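Local coordinates for protein sesquisabinene B synthase 2 (PDB 6A2A) that probably converts farnesyl diphosphate into the sesquiterpene sesquisabinene B, with magnesium or manganese as cofactor, at residues A[377-382]-A[426-431]; A[447-452]-A[515-520]; A[455-460]-A[474-479]. All blocks are in the same frame, centred on the assembly; numbering follows the deposited sequence.

Contact 1 (A[377-382]-A[426-431])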
ATOM      1  N   ILE A 377       2.408 -17.533  -6.090  1.00 20.97           N
ATOM      2  CA  ILE A 377       1.233 -17.800  -5.206  1.00 20.88           C
ATOM      3  C   ILE A 377       1.171 -19.268  -4.768  1.00 20.87           C
ATOM      4  O   ILE A 377       0.831 -19.519  -3.612  1.00 21.23           O
ATOM      5  CB  ILE A 377      -0.077 -17.337  -5.845  1.00 21.61           C
ATOM      6  CG1 ILE A 377      -0.017 -15.821  -6.061  1.00 22.60           C
ATOM      7  CG2 ILE A 377      -1.269 -17.797  -4.991  1.00 20.95           C
ATOM      8  CD1 ILE A 377      -1.263 -15.254  -6.685  1.00 22.60           C
ATOM      9  N   PRO A 378       1.415 -20.226  -5.644  1.00 22.30           N
ATOM     10  CA  PRO A 378       1.396 -21.616  -5.152  1.00 24.06           C
ATOM     11  C   PRO A 378       2.365 -21.843  -3.980  1.00 21.84           C
ATOM     12  O   PRO A 378       2.032 -22.578  -3.053  1.00 21.01           O
ATOM     13  CB  PRO A 378       1.816 -22.434  -6.378  1.00 26.45           C
ATOM     14  CG  PRO A 378       1.248 -21.621  -7.485  1.00 27.39           C
ATOM     15  CD  PRO A 378       1.572 -20.192  -7.106  1.00 24.01           C
ATOM     16  N   CYS A 379       3.535 -21.176  -4.052  1.00 20.35           N
ATOM     17  CA  CYS A 379       4.592 -21.294  -3.068  1.00 20.25           C
ATOM     18  C   CYS A 379       4.115 -20.707  -1.715  1.00 19.63           C
ATOM     19  O   CYS A 379       4.176 -21.397  -0.671  1.00 20.20           O
ATOM     20  CB  CYS A 379       5.879 -20.627  -3.581  1.00 22.04           C
ATOM     21  SG  CYS A 379       7.178 -20.575  -2.316  1.00 26.74           S
ATOM     22  N   THR A 380       3.635 -19.473  -1.714  1.00 19.73           N
ATOM     23  CA  THR A 380       3.197 -18.831  -0.480  1.00 20.50           C
ATOM     24  C   THR A 380       1.997 -19.599   0.096  1.00 19.53           C
ATOM     25  O   THR A 380       1.873 -19.756   1.289  1.00 17.74           O
ATOM     26  CB  THR A 380       2.922 -17.332  -0.697  1.00 20.44           C
ATOM     27  OG1 THR A 380       1.896 -17.123  -1.678  1.00 24.40           O
ATOM     28  CG2 THR A 380       4.176 -16.638  -1.185  1.00 20.31           C
ATOM     29  N   ALA A 381       1.089 -20.057  -0.768  1.00 19.08           N
ATOM     30  CA  ALA A 381      -0.096 -20.830  -0.278  1.00 20.10           C
ATOM     31  C   ALA A 381       0.357 -22.116   0.412  1.00 19.38           C
ATOM     32  O   ALA A 381      -0.147 -22.460   1.475  1.00 20.31           O
ATOM     33  CB  ALA A 381      -1.050 -21.103  -1.430  1.00 20.46           C
ATOM     34  N   LYS A 382       1.367 -22.774  -0.157  1.00 18.81           N
ATOM     35  CA  LYS A 382       1.889 -24.016   0.334  1.00 20.27           C
ATOM     36  C   LYS A 382       2.556 -23.847   1.704  1.00 21.42           C
ATOM     37  O   LYS A 382       2.295 -24.639   2.607  1.00 17.91           O
ATOM     38  CB  LYS A 382       2.906 -24.592  -0.662  1.00 22.59           C
ATOM     39  CG  LYS A 382       3.588 -25.862  -0.150  1.00 28.03           C
ATOM     40  CD  LYS A 382       2.631 -26.995   0.070  1.00 32.24           C
ATOM     41  CE  LYS A 382       3.380 -28.307   0.206  1.00 40.87           C
ATOM     42  NZ  LYS A 382       2.521 -29.350   0.808  1.00 43.85           N
ATOM     43  N   SER A 426      11.620 -15.791   1.384  1.00 16.36           N
ATOM     44  CA  SER A 426      12.791 -14.987   1.085  1.00 16.97           C
ATOM     45  C   SER A 426      13.527 -15.502  -0.167  1.00 18.03           C
ATOM     46  O   SER A 426      14.067 -14.688  -0.924  1.00 17.80           O
ATOM     47  CB  SER A 426      13.684 -14.884   2.275  1.00 16.04           C
ATOM     48  OG  SER A 426      14.533 -16.017   2.493  1.00 16.18           O
ATOM     49  N   TYR A 427      13.594 -16.820  -0.310  1.00 16.66           N
ATOM     50  CA  TYR A 427      14.258 -17.461  -1.445  1.00 17.36           C
ATOM     51  C   TYR A 427      13.479 -17.176  -2.746  1.00 20.24           C
ATOM     52  O   TYR A 427      14.068 -16.766  -3.783  1.00 21.92           O
ATOM     53  CB  TYR A 427      14.395 -18.954  -1.189  1.00 17.07           C
ATOM     54  CG  TYR A 427      15.029 -19.713  -2.329  1.00 18.41           C
ATOM     55  CD1 TYR A 427      16.398 -19.916  -2.363  1.00 18.71           C
ATOM     56  CD2 TYR A 427      14.259 -20.347  -3.289  1.00 21.63           C
ATOM     57  CE1 TYR A 427      16.995 -20.674  -3.363  1.00 22.14           C
ATOM     58  CE2 TYR A 427      14.841 -21.119  -4.298  1.00 21.30           C
ATOM     59  CZ  TYR A 427      16.211 -21.267  -4.345  1.00 23.27           C
ATOM     60  OH  TYR A 427      16.748 -22.046  -5.341  1.00 23.47           O
ATOM     61  N   LEU A 428      12.153 -17.394  -2.701  1.00 18.98           N
ATOM     62  CA  LEU A 428      11.272 -17.038  -3.814  1.00 19.41           C
ATOM     63  C   LEU A 428      11.535 -15.622  -4.349  1.00 19.05           C
ATOM     64  O   LEU A 428      11.567 -15.384  -5.598  1.00 19.67           O
ATOM     65  CB  LEU A 428       9.818 -17.129  -3.343  1.00 19.36           C
ATOM     66  CG  LEU A 428       8.786 -16.468  -4.252  1.00 19.18           C
ATOM     67  CD1 LEU A 428       8.618 -17.218  -5.548  1.00 19.64           C
ATOM     68  CD2 LEU A 428       7.436 -16.347  -3.552  1.00 18.81           C
ATOM     69  N   LEU A 429      11.713 -14.682  -3.448  1.00 16.96           N
ATOM     70  CA  LEU A 429      11.780 -13.259  -3.803  1.00 18.35           C
ATOM     71  C   LEU A 429      13.180 -12.829  -4.249  1.00 21.50           C
ATOM     72  O   LEU A 429      13.292 -11.684  -4.736  1.00 22.21           O
ATOM     73  CB  LEU A 429      11.373 -12.424  -2.582  1.00 19.44           C
ATOM     74  CG  LEU A 429       9.917 -12.612  -2.146  1.00 19.67           C
ATOM     75  CD1 LEU A 429       9.651 -11.834  -0.874  1.00 20.73           C
ATOM     76  CD2 LEU A 429       8.950 -12.157  -3.224  1.00 21.15           C
ATOM     77  N   THR A 430      14.198 -13.653  -4.027  1.00 20.90           N
ATOM     78  CA  THR A 430      15.590 -13.223  -4.340  1.00 21.18           C
ATOM     79  C   THR A 430      16.340 -14.166  -5.274  1.00 20.91           C
ATOM     80  O   THR A 430      17.299 -13.660  -5.927  1.00 24.03           O
ATOM     81  CB  THR A 430      16.419 -13.065  -3.067  1.00 19.22           C
ATOM     82  OG1 THR A 430      16.474 -14.324  -2.370  1.00 21.33           O
ATOM     83  CG2 THR A 430      15.853 -11.960  -2.215  1.00 20.32           C
ATOM     84  N   VAL A 431      16.055 -15.462  -5.308  1.00 22.58           N
ATOM     85  CA  VAL A 431      16.804 -16.415  -6.172  1.00 22.56           C
ATOM     86  C   VAL A 431      16.739 -15.965  -7.650  1.00 26.58           C
ATOM     87  O   VAL A 431      15.733 -15.457  -8.126  1.00 23.46           O
ATOM     88  CB  VAL A 431      16.288 -17.861  -6.032  1.00 24.72           C
ATOM     89  CG1 VAL A 431      14.956 -18.066  -6.757  1.00 23.49           C
ATOM     90  CG2 VAL A 431      17.335 -18.867  -6.505  1.00 25.85           C
TER

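Contact 2 (A[447-452]-A[515-520])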
ATOM      1  N   LEU A 447      19.869 -29.710   4.606  1.00 19.34           N
ATOM      2  CA  LEU A 447      20.494 -29.541   5.941  1.00 20.19           C
ATOM      3  C   LEU A 447      20.653 -28.064   6.355  1.00 19.41           C
ATOM      4  O   LEU A 447      20.339 -27.747   7.513  1.00 19.93           O
ATOM      5  CB  LEU A 447      21.860 -30.225   5.914  1.00 21.13           C
ATOM      6  CG  LEU A 447      22.696 -30.136   7.195  1.00 22.69           C
ATOM      7  CD1 LEU A 447      21.994 -30.801   8.353  1.00 23.79           C
ATOM      8  CD2 LEU A 447      24.051 -30.786   6.952  1.00 24.74           C
ATOM      9  N   PHE A 448      21.151 -27.221   5.487  1.00 19.26           N
ATOM     10  CA  PHE A 448      21.408 -25.790   5.787  1.00 21.44           C
ATOM     11  C   PHE A 448      20.143 -25.115   6.314  1.00 22.76           C
ATOM     12  O   PHE A 448      20.192 -24.396   7.276  1.00 21.08           O
ATOM     13  CB  PHE A 448      21.829 -25.072   4.513  1.00 21.89           C
ATOM     14  CG  PHE A 448      22.283 -23.647   4.669  1.00 22.10           C
ATOM     15  CD1 PHE A 448      23.224 -23.299   5.615  1.00 23.08           C
ATOM     16  CD2 PHE A 448      21.805 -22.668   3.825  1.00 22.03           C
ATOM     17  CE1 PHE A 448      23.653 -21.992   5.732  1.00 20.90           C
ATOM     18  CE2 PHE A 448      22.235 -21.365   3.943  1.00 22.93           C
ATOM     19  CZ  PHE A 448      23.155 -21.038   4.899  1.00 19.26           C
ATOM     20  N   VAL A 449      19.053 -25.341   5.636  1.00 21.33           N
ATOM     21  CA  VAL A 449      17.763 -24.706   6.012  1.00 21.11           C
ATOM     22  C   VAL A 449      17.200 -25.392   7.254  1.00 19.78           C
ATOM     23  O   VAL A 449      16.704 -24.712   8.116  1.00 19.36           O
ATOM     24  CB  VAL A 449      16.796 -24.769   4.825  1.00 20.39           C
ATOM     25  CG1 VAL A 449      15.482 -24.114   5.158  1.00 24.27           C
ATOM     26  CG2 VAL A 449      17.431 -24.163   3.597  1.00 25.03           C
ATOM     27  N   ARG A 450      17.293 -26.694   7.326  1.00 19.67           N
ATOM     28  CA  ARG A 450      16.763 -27.442   8.483  1.00 19.24           C
ATOM     29  C   ARG A 450      17.461 -26.957   9.763  1.00 17.96           C
ATOM     30  O   ARG A 450      16.801 -26.764  10.721  1.00 16.31           O
ATOM     31  CB  ARG A 450      16.995 -28.937   8.282  1.00 21.00           C
ATOM     32  CG  ARG A 450      16.225 -29.828   9.236  1.00 23.25           C
ATOM     33  CD  ARG A 450      16.646 -31.279   9.141  1.00 29.07           C
ATOM     34  NE  ARG A 450      15.804 -32.149   9.924  1.00 30.42           N
ATOM     35  CZ  ARG A 450      16.195 -33.186  10.649  1.00 32.49           C
ATOM     36  NH1 ARG A 450      15.306 -33.788  11.411  1.00 34.34           N
ATOM     37  NH2 ARG A 450      17.437 -33.638  10.618  1.00 27.86           N
ATOM     38  N   ALA A 451      18.765 -26.812   9.710  1.00 18.32           N
ATOM     39  CA  ALA A 451      19.558 -26.352  10.867  1.00 18.02           C
ATOM     40  C   ALA A 451      19.044 -24.980  11.324  1.00 17.80           C
ATOM     41  O   ALA A 451      18.806 -24.800  12.494  1.00 19.07           O
ATOM     42  CB  ALA A 451      21.013 -26.315  10.484  1.00 18.97           C
ATOM     43  N   SER A 452      18.877 -24.072  10.401  1.00 17.86           N
ATOM     44  CA  SER A 452      18.378 -22.712  10.708  1.00 18.34           C
ATOM     45  C   SER A 452      16.996 -22.782  11.361  1.00 19.22           C
ATOM     46  O   SER A 452      16.822 -22.193  12.390  1.00 15.66           O
ATOM     47  CB  SER A 452      18.363 -21.864   9.484  1.00 17.55           C
ATOM     48  OG  SER A 452      17.855 -20.591   9.746  1.00 17.98           O
ATOM     49  N   SER A 515      26.734 -24.752  -2.123  1.00 50.24           N
ATOM     50  CA  SER A 515      25.938 -24.904  -3.351  1.00 44.20           C
ATOM     51  C   SER A 515      24.781 -25.845  -3.015  1.00 39.17           C
ATOM     52  O   SER A 515      24.957 -26.789  -2.263  1.00 47.41           O
ATOM     53  CB  SER A 515      26.791 -25.381  -4.521  1.00 54.55           C
ATOM     54  OG  SER A 515      26.172 -26.444  -5.240  1.00 57.62           O
ATOM     55  N   PRO A 516      23.607 -25.587  -3.560  1.00 35.98           N
ATOM     56  CA  PRO A 516      23.269 -24.646  -4.621  1.00 33.39           C
ATOM     57  C   PRO A 516      22.910 -23.221  -4.191  1.00 32.74           C
ATOM     58  O   PRO A 516      22.572 -22.395  -5.045  1.00 34.81           O
ATOM     59  CB  PRO A 516      22.039 -25.321  -5.230  1.00 37.41           C
ATOM     60  CG  PRO A 516      21.346 -25.901  -4.047  1.00 37.01           C
ATOM     61  CD  PRO A 516      22.471 -26.412  -3.175  1.00 37.86           C
ATOM     62  N   PHE A 517      23.021 -22.902  -2.895  1.00 29.03           N
ATOM     63  CA  PHE A 517      22.591 -21.585  -2.433  1.00 27.68           C
ATOM     64  C   PHE A 517      23.644 -20.507  -2.693  1.00 27.74           C
ATOM     65  O   PHE A 517      24.835 -20.786  -2.761  1.00 27.48           O
ATOM     66  CB  PHE A 517      22.221 -21.708  -0.955  1.00 28.11           C
ATOM     67  CG  PHE A 517      21.037 -22.600  -0.708  1.00 23.11           C
ATOM     68  CD1 PHE A 517      19.837 -22.309  -1.328  1.00 26.18           C
ATOM     69  CD2 PHE A 517      21.113 -23.679   0.151  1.00 26.46           C
ATOM     70  CE1 PHE A 517      18.730 -23.097  -1.091  1.00 26.92           C
ATOM     71  CE2 PHE A 517      19.989 -24.451   0.413  1.00 27.49           C
ATOM     72  CZ  PHE A 517      18.820 -24.191  -0.256  1.00 27.51           C
ATOM     73  N   ALA A 518      23.162 -19.295  -2.856  1.00 27.82           N
ATOM     74  CA  ALA A 518      23.966 -18.103  -3.073  1.00 28.10           C
ATOM     75  C   ALA A 518      23.481 -16.992  -2.151  1.00 27.23           C
ATOM     76  O   ALA A 518      22.393 -17.068  -1.578  1.00 23.36           O
ATOM     77  CB  ALA A 518      23.841 -17.634  -4.493  1.00 28.58           C
ATOM     78  N   GLU A 519      24.241 -15.923  -2.128  1.00 25.55           N
ATOM     79  CA  GLU A 519      23.726 -14.652  -1.561  1.00 25.85           C
ATOM     80  C   GLU A 519      22.531 -14.150  -2.369  1.00 25.58           C
ATOM     81  O   GLU A 519      22.495 -14.291  -3.588  1.00 26.00           O
ATOM     82  CB  GLU A 519      24.838 -13.602  -1.535  1.00 24.64           C
ATOM     83  CG  GLU A 519      26.000 -14.008  -0.635  1.00 25.66           C
ATOM     84  CD  GLU A 519      25.721 -14.062   0.853  1.00 27.61           C
ATOM     85  OE1 GLU A 519      24.560 -13.749   1.263  1.00 28.18           O
ATOM     86  OE2 GLU A 519      26.618 -14.477   1.603  1.00 25.70           O
ATOM     87  N   PRO A 520      21.548 -13.526  -1.725  1.00 22.26           N
ATOM     88  CA  PRO A 520      21.527 -13.200  -0.303  1.00 20.84           C
ATOM     89  C   PRO A 520      20.874 -14.246   0.618  1.00 21.44           C
ATOM     90  O   PRO A 520      20.916 -14.113   1.850  1.00 21.78           O
ATOM     91  CB  PRO A 520      20.668 -11.938  -0.231  1.00 20.94           C
ATOM     92  CG  PRO A 520      19.716 -12.114  -1.381  1.00 22.54           C
ATOM     93  CD  PRO A 520      20.547 -12.777  -2.463  1.00 21.73           C
TER

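Contact 3 (A[455-460]-A[474-479])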
ATOM      1  N   LEU A 455      17.250 -24.321  14.833  1.00 15.51           N
ATOM      2  CA  LEU A 455      17.879 -23.328  15.734  1.00 18.03           C
ATOM      3  C   LEU A 455      16.874 -22.268  16.192  1.00 17.22           C
ATOM      4  O   LEU A 455      16.765 -21.979  17.409  1.00 15.56           O
ATOM      5  CB  LEU A 455      19.084 -22.702  15.022  1.00 17.02           C
ATOM      6  CG  LEU A 455      20.356 -23.541  15.119  1.00 18.41           C
ATOM      7  CD1 LEU A 455      21.369 -23.089  14.090  1.00 18.17           C
ATOM      8  CD2 LEU A 455      20.925 -23.468  16.535  1.00 20.44           C
ATOM      9  N   CYS A 456      16.107 -21.693  15.262  1.00 16.64           N
ATOM     10  CA  CYS A 456      15.177 -20.627  15.631  1.00 16.88           C
ATOM     11  C   CYS A 456      14.168 -21.133  16.676  1.00 18.99           C
ATOM     12  O   CYS A 456      13.838 -20.436  17.668  1.00 17.76           O
ATOM     13  CB  CYS A 456      14.481 -20.079  14.386  1.00 16.81           C
ATOM     14  SG  CYS A 456      15.580 -19.142  13.300  1.00 17.98           S
ATOM     15  N   ARG A 457      13.683 -22.375  16.468  1.00 18.03           N
ATOM     16  CA  ARG A 457      12.754 -23.002  17.387  1.00 17.28           C
ATOM     17  C   ARG A 457      13.398 -23.265  18.751  1.00 17.20           C
ATOM     18  O   ARG A 457      12.853 -22.827  19.773  1.00 17.90           O
ATOM     19  CB  ARG A 457      12.186 -24.299  16.804  1.00 18.27           C
ATOM     20  CG  ARG A 457      11.431 -25.152  17.802  1.00 16.25           C
ATOM     21  CD  ARG A 457      10.338 -24.572  18.629  1.00 17.58           C
ATOM     22  NE  ARG A 457       9.230 -24.020  17.846  1.00 18.24           N
ATOM     23  CZ  ARG A 457       8.262 -23.262  18.303  1.00 20.02           C
ATOM     24  NH1 ARG A 457       8.320 -22.736  19.522  1.00 20.40           N
ATOM     25  NH2 ARG A 457       7.260 -22.941  17.484  1.00 19.01           N
ATOM     26  N   ILE A 458      14.548 -23.883  18.807  1.00 18.06           N
ATOM     27  CA  ILE A 458      15.130 -24.207  20.095  1.00 18.75           C
ATOM     28  C   ILE A 458      15.548 -22.934  20.838  1.00 20.25           C
ATOM     29  O   ILE A 458      15.364 -22.829  22.091  1.00 18.89           O
ATOM     30  CB  ILE A 458      16.301 -25.177  19.935  1.00 22.50           C
ATOM     31  CG1 ILE A 458      15.769 -26.562  19.566  1.00 23.23           C
ATOM     32  CG2 ILE A 458      17.124 -25.177  21.201  1.00 28.32           C
ATOM     33  CD1 ILE A 458      16.878 -27.562  19.285  1.00 31.98           C
ATOM     34  N   ILE A 459      16.050 -21.957  20.111  1.00 18.80           N
ATOM     35  CA  ILE A 459      16.449 -20.708  20.727  1.00 19.22           C
ATOM     36  C   ILE A 459      15.237 -20.012  21.374  1.00 19.42           C
ATOM     37  O   ILE A 459      15.297 -19.578  22.472  1.00 19.19           O
ATOM     38  CB  ILE A 459      17.178 -19.788  19.747  1.00 19.49           C
ATOM     39  CG1 ILE A 459      18.489 -20.426  19.341  1.00 19.46           C
ATOM     40  CG2 ILE A 459      17.398 -18.441  20.384  1.00 21.55           C
ATOM     41  CD1 ILE A 459      19.134 -19.888  18.098  1.00 19.72           C
ATOM     42  N   ASN A 460      14.144 -19.934  20.641  1.00 18.64           N
ATOM     43  CA  ASN A 460      12.920 -19.368  21.158  1.00 21.06           C
ATOM     44  C   ASN A 460      12.505 -20.110  22.432  1.00 22.14           C
ATOM     45  O   ASN A 460      12.215 -19.507  23.400  1.00 21.39           O
ATOM     46  CB  ASN A 460      11.817 -19.424  20.121  1.00 23.09           C
ATOM     47  CG  ASN A 460      10.562 -18.684  20.533  1.00 28.37           C
ATOM     48  OD1 ASN A 460       9.941 -19.004  21.468  1.00 39.50           O
ATOM     49  ND2 ASN A 460      10.190 -17.727  19.763  1.00 26.48           N
ATOM     50  N   ASN A 474       4.175 -28.974  28.161  1.00 46.64           N
ATOM     51  CA  ASN A 474       4.837 -30.182  27.652  1.00 44.96           C
ATOM     52  C   ASN A 474       5.327 -29.971  26.224  1.00 43.13           C
ATOM     53  O   ASN A 474       6.111 -30.779  25.742  1.00 43.01           O
ATOM     54  CB  ASN A 474       3.913 -31.401  27.674  1.00 47.72           C
ATOM     55  CG  ASN A 474       3.798 -31.963  29.075  1.00 56.13           C
ATOM     56  OD1 ASN A 474       4.780 -31.928  29.819  1.00 49.88           O
ATOM     57  ND2 ASN A 474       2.621 -32.459  29.441  1.00 56.31           N
ATOM     58  N   LEU A 475       4.838 -28.917  25.556  1.00 39.72           N
ATOM     59  CA  LEU A 475       5.119 -28.733  24.169  1.00 38.31           C
ATOM     60  C   LEU A 475       6.157 -27.640  23.998  1.00 38.21           C
ATOM     61  O   LEU A 475       5.954 -26.774  23.157  1.00 30.78           O
ATOM     62  CB  LEU A 475       3.826 -28.370  23.420  1.00 39.11           C
ATOM     63  CG  LEU A 475       2.701 -29.401  23.488  1.00 41.84           C
ATOM     64  CD1 LEU A 475       1.737 -29.221  22.309  1.00 42.49           C
ATOM     65  CD2 LEU A 475       3.237 -30.812  23.504  1.00 38.34           C
ATOM     66  N   LYS A 476       7.244 -27.715  24.769  1.00 32.02           N
ATOM     67  CA  LYS A 476       8.396 -26.919  24.527  1.00 30.92           C
ATOM     68  C   LYS A 476       9.641 -27.807  24.691  1.00 28.18           C
ATOM     69  O   LYS A 476       9.573 -28.809  25.359  1.00 25.60           O
ATOM     70  CB  LYS A 476       8.410 -25.748  25.521  1.00 32.63           C
ATOM     71  CG  LYS A 476       7.295 -24.727  25.368  1.00 40.10           C
ATOM     72  CD  LYS A 476       7.526 -23.760  24.237  1.00 45.46           C
ATOM     73  CE  LYS A 476       6.352 -22.833  23.971  1.00 52.40           C
ATOM     74  NZ  LYS A 476       5.651 -23.185  22.711  1.00 58.44           N
ATOM     75  N   SER A 477      10.728 -27.440  24.034  1.00 22.23           N
ATOM     76  CA  SER A 477      11.947 -28.221  24.008  1.00 23.31           C
ATOM     77  C   SER A 477      12.453 -28.811  25.330  1.00 25.12           C
ATOM     78  O   SER A 477      12.644 -29.970  25.441  1.00 24.51           O
ATOM     79  CB  SER A 477      13.082 -27.433  23.336  1.00 21.84           C
ATOM     80  OG  SER A 477      12.779 -27.043  22.044  1.00 22.55           O
ATOM     81  N   ILE A 478      12.691 -27.962  26.298  1.00 25.90           N
ATOM     82  CA  ILE A 478      13.211 -28.422  27.567  1.00 28.36           C
ATOM     83  C   ILE A 478      12.296 -29.458  28.211  1.00 27.61           C
ATOM     84  O   ILE A 478      12.731 -30.499  28.520  1.00 27.63           O
ATOM     85  CB  ILE A 478      13.484 -27.268  28.531  1.00 28.13           C
ATOM     86  CG1 ILE A 478      14.515 -26.320  27.957  1.00 27.88           C
ATOM     87  CG2 ILE A 478      14.003 -27.785  29.846  1.00 29.90           C
ATOM     88  CD1 ILE A 478      14.581 -24.995  28.642  1.00 29.33           C
ATOM     89  N   GLN A 479      11.019 -29.149  28.336  1.00 29.44           N
ATOM     90  CA  GLN A 479      10.066 -30.043  28.947  1.00 30.25           C
ATOM     91  C   GLN A 479       9.962 -31.351  28.215  1.00 32.36           C
ATOM     92  O   GLN A 479       9.906 -32.375  28.824  1.00 30.34           O
ATOM     93  CB  GLN A 479       8.693 -29.404  29.135  1.00 31.55           C
ATOM     94  CG  GLN A 479       7.741 -30.203  30.006  1.00 33.98           C
ATOM     95  CD  GLN A 479       8.209 -30.385  31.433  1.00 34.46           C
ATOM     96  OE1 GLN A 479       8.544 -29.446  32.101  1.00 41.72           O
ATOM     97  NE2 GLN A 479       8.242 -31.604  31.876  1.00 36.57           N
TER
HETATM   98  O   HOH W   1       5.980 -21.368  20.378  1.00 48.07           O

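Contact 1 (A[377-382]-A[426-431])
Leu428 meets Cys379 and Thr380 in a small apolar contact between two helices of the alpha-helical metal-binding domain. Helix 377-400 supplies its first turn. Helix 419-430 supplies a part near its C-terminal end. No hydrogen bond joins the two segments, and about 110 Å² of surface is buried between them.

One methyl of Leu428 does the touching. CG of Leu428 lies anti to its backbone N (chi1 165°), which carries CD2 across to the other helix. Leu428 CD2 reaches Thr380 CG2 at 4.0 Å, and the two side chains cross at about a right angle. The same methyl lies 4.4 Å from Cys379 SG, so the thiol is a looser neighbour. The backbones stay apart, with 8.0 Å between Cys379 CA and Leu428 CA.

Thr380 divides its branches. Its methyl faces Leu428, while OG1 is hydrogen-bonded to Ser361 O of helix 348-372. That helix borders both sides of the contact: Thr380 packs on its Ile364 and Leu428 on its Ala368. Leu428 also packs on Phe374 and Leu439, so it touches a loop and helix 436-443 as well. On the same helix as Thr380, Ile377 packs against Ile340 of the second subunit, which places this helix start near the dimer contact.

The chemistry is dispersive, carried by a methyl, a methyl and a sulfur. It is undirected van der Waals contact over a small area, and the polar atom of Thr380 is satisfied away from the apolar patch.

Contact 2 (A[447-452]-A[515-520])
Phe517 reaches from a loop to Phe448 and Val449 on the first turn of helix 447-462. The bond from its CA to CB is directed at that helix, and CB itself makes no close contact with it. A chi1 of -65° sets CG opposite the carbonyl carbon and swings the ring to the helix surface. From CG the ring divides into two sides. On one side, Phe517 CD2 meets Phe448 CD2 at 3.9 Å, and the two aromatic side chains cross obliquely. Further along, Phe517 CE2 lies 4.1 Å from Val449 CG2. At the tip, Phe517 CZ is also 4.1 Å from Val449 CG2, so this one methyl sits against two ring carbons. Val449 and Phe517 cross at about a right angle. On the other side of the ring, Phe517 CE1 packs on Tyr427 CE1.

Phe448 and Val449 are consecutive on the helix. Their side chains leave it in different directions, and both still reach the one ring. Phe448 has CG anti to its backbone N (chi1 -173°), which puts its CD2 within reach of Phe517. No hydrogen bond joins the segments. The contact is wholly apolar, and all three side chains are buried.

The loop that carries Phe517 has two cis peptide bonds, before Pro516 and before Pro520. Much of it lies at the surface, whereas the phenylalanine is turned inward.

The loop links helix 489-510 to helix 521-535. Phe448 packs on Leu507 and Cys510 of the first and on Thr525 of the second. Phe517 touches Phe521 and Leu522 at the start of the second, and Val442 of helix 436-443. The aromatic pair thus lies where helices 436-443, 447-462, 489-510 and 521-535 meet.

Contact 3 (A[455-460]-A[474-479])
The Arg457 guanidinium has a water at its edge, in its plane, and Lys476 NZ approaches it obliquely. Arg457 NH1 donates to the water at 2.8 Å. Lys476 NZ donates to the same water at 3.0 Å. The two nitrogens, Arg457 NH1 and Lys476 NZ, are 4.2 Å apart and do not bond directly. Arg457 bends at chi2 (52°) and chi3 (60°), and this folds its end toward the lysine. NH1 also forms a salt bridge with Asp461, and NE bonds to Ala413 O, so several partners fix the rotation of the group. Its side chain comes within about 4 Å of that of Glu394, a magnesium ligand.

Asn460, a magnesium ligand in this protein, and Asp461 open a sequence that fits the NSE/DTE metal motif of class I terpene synthases. No metal is bound to this chain here. As in relatives, the arginine one turn before the motif probably faces the substrate diphosphate. The paired basic ends are consistent with a site made for an anion.

Ile458 and Ser477 follow the charged pair in the sequence. Ser477 OG lies 3.9 Å from Ile458 CG1 and is hydrogen-bonded to Asp461 OD2. Asp461 therefore holds both Arg457 and the helix start at Ser477, with Lys476 at the N-cap position. Ile458 also packs on Ile496 and Val500 of helix 489-510.

How the contacts relate
All three contacts are largely buried, but their chemistry differs. Contacts 1 and 2 are apolar and lie away from the metal site. Contact 3 is mostly polar, with a water between two basic side chains. Lys476 is the one partly exposed residue among the four that touch there, and Cys379 is partly exposed in contact 1. Contacts 2 and 3 share helix 447-462: its first turn packs on a loop, and its later part carries Asn460, one of the magnesium ligands. Contact 3 is nested inside the loop that contact 2 closes. Contacts 1 and 2 adjoin through Tyr427 and through Thr430 on Pro520. Contact 1 stays about 11 Å from contact 3 at the nearest atoms.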